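Local coordinates for protein telomere length regulator taz1 (Schizosaccharomyces pombe, PDB 4ZMI) that binds double-stranded telomeric DNA and regulates telomere length and function, here represented by its helical domain, at residues E92-E95 / K96-K99; L118-R121 / S122-L125; A220-H223 / F224-F228. All blocks are in the same frame, centred on the assembly; numbering follows the deposited sequence.

Interaction 1: residues E92-E95 / K96-K99; sequences EDLE and KPLK
L94 O accepts the amide of L98 at 3.2 Å and E95 O that of K99 at 3.0 Å, the first two i to i+4 bonds of helix 95-107, with L94 at the N-cap position. P97 has no N-H to offer, and inside this first turn none is required: its CD lies 3.0 Å from L94 O, a close contact with the carbonyl, while the ring packs on the L94 side chain, P97 CG meeting L94 CB at 4.0 Å and the two crossing at about a right angle. One residue on, E95 and K99 run side by side in the same direction, a turn apart along the helix. The carboxylate oxygen E95 OE2 touches the aliphatic K99 CE at 3.5 Å, while K99 NZ stays 4.1 Å from that oxygen, short of a salt bridge. Each polar end is bound by the C-terminal segment, E95 OE1 by the amide of L234 and K99 NZ by the carbonyl of V231, and K99 also makes a cation-pi contact with F78. An alanine in place of E95 would strip the carboxylate from K99 and is likely to leave the L234 amide without its acceptor. The K96 chain, bent at chi2 (83°) and chi4 (-84°), folds back toward D93 and brings CE to 3.4 Å from D93 O. The turn is wedged between helices: L94 and P97 lean on helix 5-35, and L98 on helix 78-83.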
loop_
_atom_site.group_PDB
_atom_site.type_symbol
_atom_site.label_atom_id
_atom_site.label_comp_id
_atom_site.label_asym_id
_atom_site.label_seq_id
_atom_site.Cartn_x
_atom_site.Cartn_y
_atom_site.Cartn_z
ATOM N N GLU A 92 -7.192 9.025 15.885
ATOM C CA GLU A 92 -7.065 10.448 15.552
ATOM C C GLU A 92 -5.762 11.134 16.023
ATOM O O GLU A 92 -5.250 12.024 15.354
ATOM C CB GLU A 92 -8.306 11.178 16.090
ATOM C CG GLU A 92 -8.268 12.691 16.095
ATOM C CD GLU A 92 -9.446 13.272 16.859
ATOM O OE1 GLU A 92 -9.228 13.902 17.919
ATOM O OE2 GLU A 92 -10.592 13.086 16.399
ATOM N N ASP A 93 -5.221 10.707 17.163
ATOM C CA ASP A 93 -3.986 11.292 17.695
ATOM C C ASP A 93 -2.751 10.674 17.062
ATOM O O ASP A 93 -1.714 11.324 16.930
ATOM C CB ASP A 93 -3.893 11.091 19.218
ATOM C CG ASP A 93 -4.525 12.229 20.015
ATOM O OD1 ASP A 93 -4.026 13.371 19.921
ATOM O OD2 ASP A 93 -5.496 11.972 20.764
ATOM N N LEU A 94 -2.871 9.411 16.675
ATOM C CA LEU A 94 -1.715 8.597 16.323
ATOM C C LEU A 94 -1.378 8.564 14.834
ATOM O O LEU A 94 -0.811 7.582 14.359
ATOM C CB LEU A 94 -1.945 7.167 16.804
ATOM C CG LEU A 94 -2.073 7.006 18.309
ATOM C CD1 LEU A 94 -2.525 5.601 18.675
ATOM C CD2 LEU A 94 -0.736 7.326 18.930
ATOM N N GLU A 95 -1.715 9.611 14.091
ATOM C CA GLU A 95 -1.520 9.554 12.642
ATOM C C GLU A 95 -0.058 9.370 12.253
ATOM O O GLU A 95 0.262 8.541 11.409
ATOM C CB GLU A 95 -2.111 10.775 11.944
ATOM C CG GLU A 95 -2.206 10.600 10.449
ATOM C CD GLU A 95 -2.596 11.871 9.730
ATOM O OE1 GLU A 95 -3.790 12.226 9.738
ATOM O OE2 GLU A 95 -1.703 12.515 9.150
ATOM N N LYS A 96 0.825 10.128 12.895
ATOM C CA LYS A 96 2.264 10.054 12.628
ATOM C C LYS A 96 2.825 8.625 12.698
ATOM O O LYS A 96 3.431 8.162 11.742
ATOM C CB LYS A 96 3.076 11.011 13.531
ATOM C CG LYS A 96 2.327 12.261 14.045
ATOM C CD LYS A 96 1.483 11.973 15.310
ATOM C CE LYS A 96 0.932 13.251 15.946
ATOM N NZ LYS A 96 1.902 13.917 16.867
ATOM N N PRO A 97 2.629 7.910 13.819
ATOM C CA PRO A 97 3.203 6.558 13.809
ATOM C C PRO A 97 2.444 5.582 12.913
ATOM O O PRO A 97 3.026 4.579 12.518
ATOM C CB PRO A 97 3.079 6.119 15.271
ATOM C CG PRO A 97 1.913 6.860 15.765
ATOM C CD PRO A 97 2.024 8.217 15.124
ATOM N N LEU A 98 1.174 5.850 12.613
ATOM C CA LEU A 98 0.439 4.975 11.706
ATOM C C LEU A 98 1.090 5.026 10.327
ATOM O O LEU A 98 1.293 3.995 9.699
ATOM C CB LEU A 98 -1.043 5.348 11.637
ATOM C CG LEU A 98 -1.880 4.835 12.833
ATOM C CD1 LEU A 98 -3.243 5.481 12.870
ATOM C CD2 LEU A 98 -2.027 3.307 12.825
ATOM N N LYS A 99 1.443 6.225 9.878
ATOM C CA LYS A 99 2.109 6.397 8.582
ATOM C C LYS A 99 3.396 5.597 8.520
ATOM O O LYS A 99 3.728 5.041 7.479
ATOM C CB LYS A 99 2.433 7.856 8.329
ATOM C CG LYS A 99 1.237 8.766 8.378
ATOM C CD LYS A 99 0.600 8.935 7.017
ATOM C CE LYS A 99 -0.512 9.965 7.111
ATOM N NZ LYS A 99 -1.163 10.208 5.806
#

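Interaction 2: residues L118-R121 / S122-L125; sequences LTLR and SIVL
One face of the R121 guanidinium is touched by a methyl of L118, with CD2 3.5 Å above the plane and shifted toward its rim. F166 makes a cation-pi contact with the same group, whose edge nitrogens are bound by backbone carbonyls, NH1 by that of F166 and NH2 by that of K116. This is the first part of helix 118-130, a buried alpha-helix near the centre of the all-helical domain, and the charge is thus met by carbonyls and an aromatic ring. R121 CG stands anti to the backbone N (chi1 -157°), which sends its aliphatic part alongside L125, the two chains pointing the same way and R121 CG meeting L125 CD1 at 4.1 Å. On another side of the helix T119 and I123 slant across each other, with T119 CG2 4.1 Å from I123 CD1; I123 CD1 also approaches L120 CD2 at 4.5 Å. The buried hydroxyl of S122 is bonded to C170 O. V124 turns to helix 137-154, where L144, F145 and L148 receive it, and L120 meets V221 of helix 214-229. Four successive i to i+4 bonds join the segments, from S122 N to L118 O through L125 N to R121 O. The straightest is V124 N to L120 O, 2.9 Å long with an angle of 177° at the hydrogen.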
loop_
_atom_site.group_PDB
_atom_site.type_symbol
_atom_site.label_atom_id
_atom_site.label_comp_id
_atom_site.label_asym_id
_atom_site.label_seq_id
_atom_site.Cartn_x
_atom_site.Cartn_y
_atom_site.Cartn_z
ATOM N N LEU A 118 0.005 -6.827 -3.372
ATOM C CA LEU A 118 -1.292 -6.579 -2.736
ATOM C C LEU A 118 -1.222 -5.425 -1.764
ATOM O O LEU A 118 -2.154 -4.647 -1.689
ATOM C CB LEU A 118 -1.800 -7.824 -2.012
ATOM C CG LEU A 118 -1.953 -9.054 -2.895
ATOM C CD1 LEU A 118 -2.381 -10.237 -2.037
ATOM C CD2 LEU A 118 -2.962 -8.764 -3.977
ATOM N N THR A 119 -0.119 -5.294 -1.030
ATOM C CA THR A 119 -0.069 -4.267 0.024
ATOM C C THR A 119 0.115 -2.879 -0.557
ATOM O O THR A 119 -0.478 -1.913 -0.089
ATOM C CB THR A 119 1.055 -4.507 1.023
ATOM O OG1 THR A 119 1.013 -5.864 1.458
ATOM C CG2 THR A 119 0.908 -3.594 2.222
ATOM N N LEU A 120 0.950 -2.775 -1.582
ATOM C CA LEU A 120 1.113 -1.497 -2.265
ATOM C C LEU A 120 -0.215 -1.134 -2.938
ATOM O O LEU A 120 -0.652 0.022 -2.906
ATOM C CB LEU A 120 2.241 -1.592 -3.288
ATOM C CG LEU A 120 3.587 -1.657 -2.589
ATOM C CD1 LEU A 120 4.737 -1.899 -3.574
ATOM C CD2 LEU A 120 3.793 -0.372 -1.830
ATOM N N ARG A 121 -0.882 -2.133 -3.516
ATOM C CA ARG A 121 -2.188 -1.875 -4.105
ATOM C C ARG A 121 -3.130 -1.267 -3.063
ATOM O O ARG A 121 -3.818 -0.268 -3.339
ATOM C CB ARG A 121 -2.791 -3.140 -4.691
ATOM C CG ARG A 121 -3.819 -2.837 -5.748
ATOM C CD ARG A 121 -4.543 -4.082 -6.174
ATOM N NE ARG A 121 -3.595 -5.111 -6.544
ATOM C CZ ARG A 121 -3.938 -6.350 -6.838
ATOM N NH1 ARG A 121 -5.214 -6.691 -6.819
ATOM N NH2 ARG A 121 -3.006 -7.232 -7.155
ATOM N N SER A 122 -3.133 -1.850 -1.862
ATOM C CA SER A 122 -3.988 -1.353 -0.784
ATOM C C SER A 122 -3.644 0.081 -0.481
ATOM O O SER A 122 -4.528 0.912 -0.358
ATOM C CB SER A 122 -3.791 -2.195 0.487
ATOM O OG SER A 122 -4.278 -3.489 0.249
ATOM N N ILE A 123 -2.350 0.367 -0.330
ATOM C CA ILE A 123 -1.948 1.710 0.080
ATOM C C ILE A 123 -2.307 2.746 -0.972
ATOM O O ILE A 123 -2.867 3.784 -0.632
ATOM C CB ILE A 123 -0.459 1.777 0.437
ATOM C CG1 ILE A 123 -0.179 0.821 1.587
ATOM C CG2 ILE A 123 -0.047 3.190 0.843
ATOM C CD1 ILE A 123 1.282 0.496 1.746
ATOM N N VAL A 124 -1.995 2.465 -2.241
ATOM C CA VAL A 124 -2.371 3.371 -3.329
ATOM C C VAL A 124 -3.896 3.625 -3.402
ATOM O O VAL A 124 -4.323 4.763 -3.513
ATOM C CB VAL A 124 -1.862 2.857 -4.704
ATOM C CG1 VAL A 124 -2.322 3.778 -5.840
ATOM C CG2 VAL A 124 -0.355 2.735 -4.702
ATOM N N LEU A 125 -4.710 2.568 -3.340
ATOM C CA LEU A 125 -6.166 2.720 -3.388
ATOM C C LEU A 125 -6.649 3.494 -2.172
ATOM O O LEU A 125 -7.555 4.316 -2.281
ATOM C CB LEU A 125 -6.890 1.370 -3.465
ATOM C CG LEU A 125 -6.829 0.655 -4.828
ATOM C CD1 LEU A 125 -7.171 -0.803 -4.637
ATOM C CD2 LEU A 125 -7.780 1.262 -5.861
#

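Interaction 3: residues A220-H223 / F224-F228; sequences AVIH and FLLEF
A220 begins the exchange through its carbonyl, which takes the amide of F224 at 2.9 Å. V221 comes next: its O accepts L225 N at 2.8 Å, and its side chain lies alongside that of L225, V221 CG1 meeting L225 CD1 at 4.0 Å. This pair faces the interior of the domain, V221 against L144 of helix 137-154 and L225 against F103 of helix 95-107. I222 repeats the pattern one residue on, with I222 CG2 and L226 CD1 3.8 Å apart and both chains pointing the same way; the accompanying bond from L226 N to I222 O is weak. H223 carries the polar end of the contact. Its carbonyl accepts two amides, E227 N nearly in line with the C=O and L226 N from above the carbonyl plane, so the alpha-helical i to i+4 bond is joined by a more bent i to i+3 one of the 3-10 type. The imidazole CG is anti to the backbone N (chi1 -164°), placing the ring over the next turn, where H223 ND1 donates to E227 OE2 at 3.0 Å. The bond is bent, 134° at the hydrogen; the oxygen sits close to the ring plane and is approached on its anti side, with ring and carboxylate planes 84° apart. Inward, F224 meets the ring of F137 nearly parallel to its own. The chemistry divides this helix into an apolar side packed on its neighbours and a polar edge where ND1 carries the proton. Because E227 OE2 also lies near D140 OD2, the like charges may favour a protonated, positively charged imidazole at H223.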
loop_
_atom_site.group_PDB
_atom_site.type_symbol
_atom_site.label_atom_id
_atom_site.label_comp_id
_atom_site.label_asym_id
_atom_site.label_seq_id
_atom_site.Cartn_x
_atom_site.Cartn_y
_atom_site.Cartn_z
ATOM N N ALA A 220 10.226 5.046 -7.084
ATOM C CA ALA A 220 8.937 5.731 -7.125
ATOM C C ALA A 220 8.081 5.324 -5.903
ATOM O O ALA A 220 7.355 6.149 -5.337
ATOM C CB ALA A 220 8.208 5.466 -8.446
ATOM N N VAL A 221 8.196 4.071 -5.474
ATOM C CA VAL A 221 7.414 3.605 -4.325
ATOM C C VAL A 221 7.865 4.345 -3.073
ATOM O O VAL A 221 7.059 4.970 -2.385
ATOM C CB VAL A 221 7.539 2.074 -4.124
ATOM C CG1 VAL A 221 6.949 1.656 -2.786
ATOM C CG2 VAL A 221 6.829 1.352 -5.236
ATOM N N ILE A 222 9.167 4.290 -2.809
ATOM C CA ILE A 222 9.752 4.979 -1.669
ATOM C C ILE A 222 9.372 6.440 -1.678
ATOM O O ILE A 222 8.940 6.978 -0.669
ATOM C CB ILE A 222 11.284 4.866 -1.672
ATOM C CG1 ILE A 222 11.698 3.441 -1.302
ATOM C CG2 ILE A 222 11.891 5.874 -0.706
ATOM C CD1 ILE A 222 13.125 3.115 -1.620
ATOM N N HIS A 223 9.507 7.073 -2.832
ATOM C CA HIS A 223 9.124 8.469 -2.952
ATOM C C HIS A 223 7.680 8.652 -2.507
ATOM O O HIS A 223 7.386 9.516 -1.680
ATOM C CB HIS A 223 9.285 8.963 -4.391
ATOM C CG HIS A 223 9.289 10.457 -4.518
ATOM N ND1 HIS A 223 8.146 11.220 -4.395
ATOM C CD2 HIS A 223 10.296 11.328 -4.769
ATOM C CE1 HIS A 223 8.450 12.497 -4.558
ATOM N NE2 HIS A 223 9.750 12.589 -4.784
ATOM N N PHE A 224 6.791 7.822 -3.050
ATOM C CA PHE A 224 5.356 7.964 -2.803
ATOM C C PHE A 224 4.976 7.742 -1.347
ATOM O O PHE A 224 4.156 8.473 -0.805
ATOM C CB PHE A 224 4.552 7.017 -3.688
ATOM C CG PHE A 224 3.081 7.020 -3.385
ATOM C CD1 PHE A 224 2.272 8.030 -3.857
ATOM C CD2 PHE A 224 2.512 6.014 -2.636
ATOM C CE1 PHE A 224 0.924 8.031 -3.592
ATOM C CE2 PHE A 224 1.167 6.017 -2.362
ATOM C CZ PHE A 224 0.372 7.026 -2.839
ATOM N N LEU A 225 5.572 6.732 -0.720
ATOM C CA LEU A 225 5.329 6.463 0.690
ATOM C C LEU A 225 5.883 7.591 1.556
ATOM O O LEU A 225 5.493 7.746 2.705
ATOM C CB LEU A 225 5.966 5.132 1.115
ATOM C CG LEU A 225 5.597 3.832 0.387
ATOM C CD1 LEU A 225 6.244 2.619 1.052
ATOM C CD2 LEU A 225 4.096 3.648 0.309
ATOM N N LEU A 226 6.814 8.365 1.010
ATOM C CA LEU A 226 7.385 9.488 1.744
ATOM C C LEU A 226 6.477 10.712 1.699
ATOM O O LEU A 226 6.246 11.333 2.732
ATOM C CB LEU A 226 8.777 9.840 1.221
ATOM C CG LEU A 226 9.935 8.958 1.687
ATOM C CD1 LEU A 226 11.201 9.289 0.918
ATOM C CD2 LEU A 226 10.162 9.120 3.170
ATOM N N GLU A 227 5.971 11.059 0.513
ATOM C CA GLU A 227 4.963 12.117 0.378
ATOM C C GLU A 227 3.782 11.844 1.297
ATOM O O GLU A 227 3.327 12.730 2.017
ATOM C CB GLU A 227 4.403 12.186 -1.041
ATOM C CG GLU A 227 5.404 12.268 -2.160
ATOM C CD GLU A 227 4.717 12.295 -3.510
ATOM O OE1 GLU A 227 3.661 12.955 -3.632
ATOM O OE2 GLU A 227 5.224 11.640 -4.441
ATOM N N PHE A 228 3.272 10.614 1.229
ATOM C CA PHE A 228 2.167 10.163 2.070
ATOM C C PHE A 228 2.520 10.472 3.526
ATOM O O PHE A 228 1.697 11.004 4.266
ATOM C CB PHE A 228 1.941 8.655 1.852
ATOM C CG PHE A 228 0.552 8.148 2.218
ATOM C CD1 PHE A 228 0.056 6.994 1.623
ATOM C CD2 PHE A 228 -0.243 8.787 3.162
ATOM C CE1 PHE A 228 -1.201 6.497 1.945
ATOM C CE2 PHE A 228 -1.514 8.283 3.490
ATOM C CZ PHE A 228 -1.981 7.142 2.884
#

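In the fold
All three contacts are local and follow one another in series, so none nests in or crosses another. Interaction 1 closes the short turn between helix 85-91 and helix 95-107; interaction 2 lies on the next helix, 118-130, and interaction 3 far along the chain on helix 214-229, the last helix. The last one ties the set together. F228 reaches K99 of interaction 1 and, with L225, packs on I123 of interaction 2, where V221 also meets L120. Interactions 1 and 2 do not touch, their nearest atoms about 8 Å apart, and are bridged by helix 214-229. The tail beyond it returns to the start of helix 95-107.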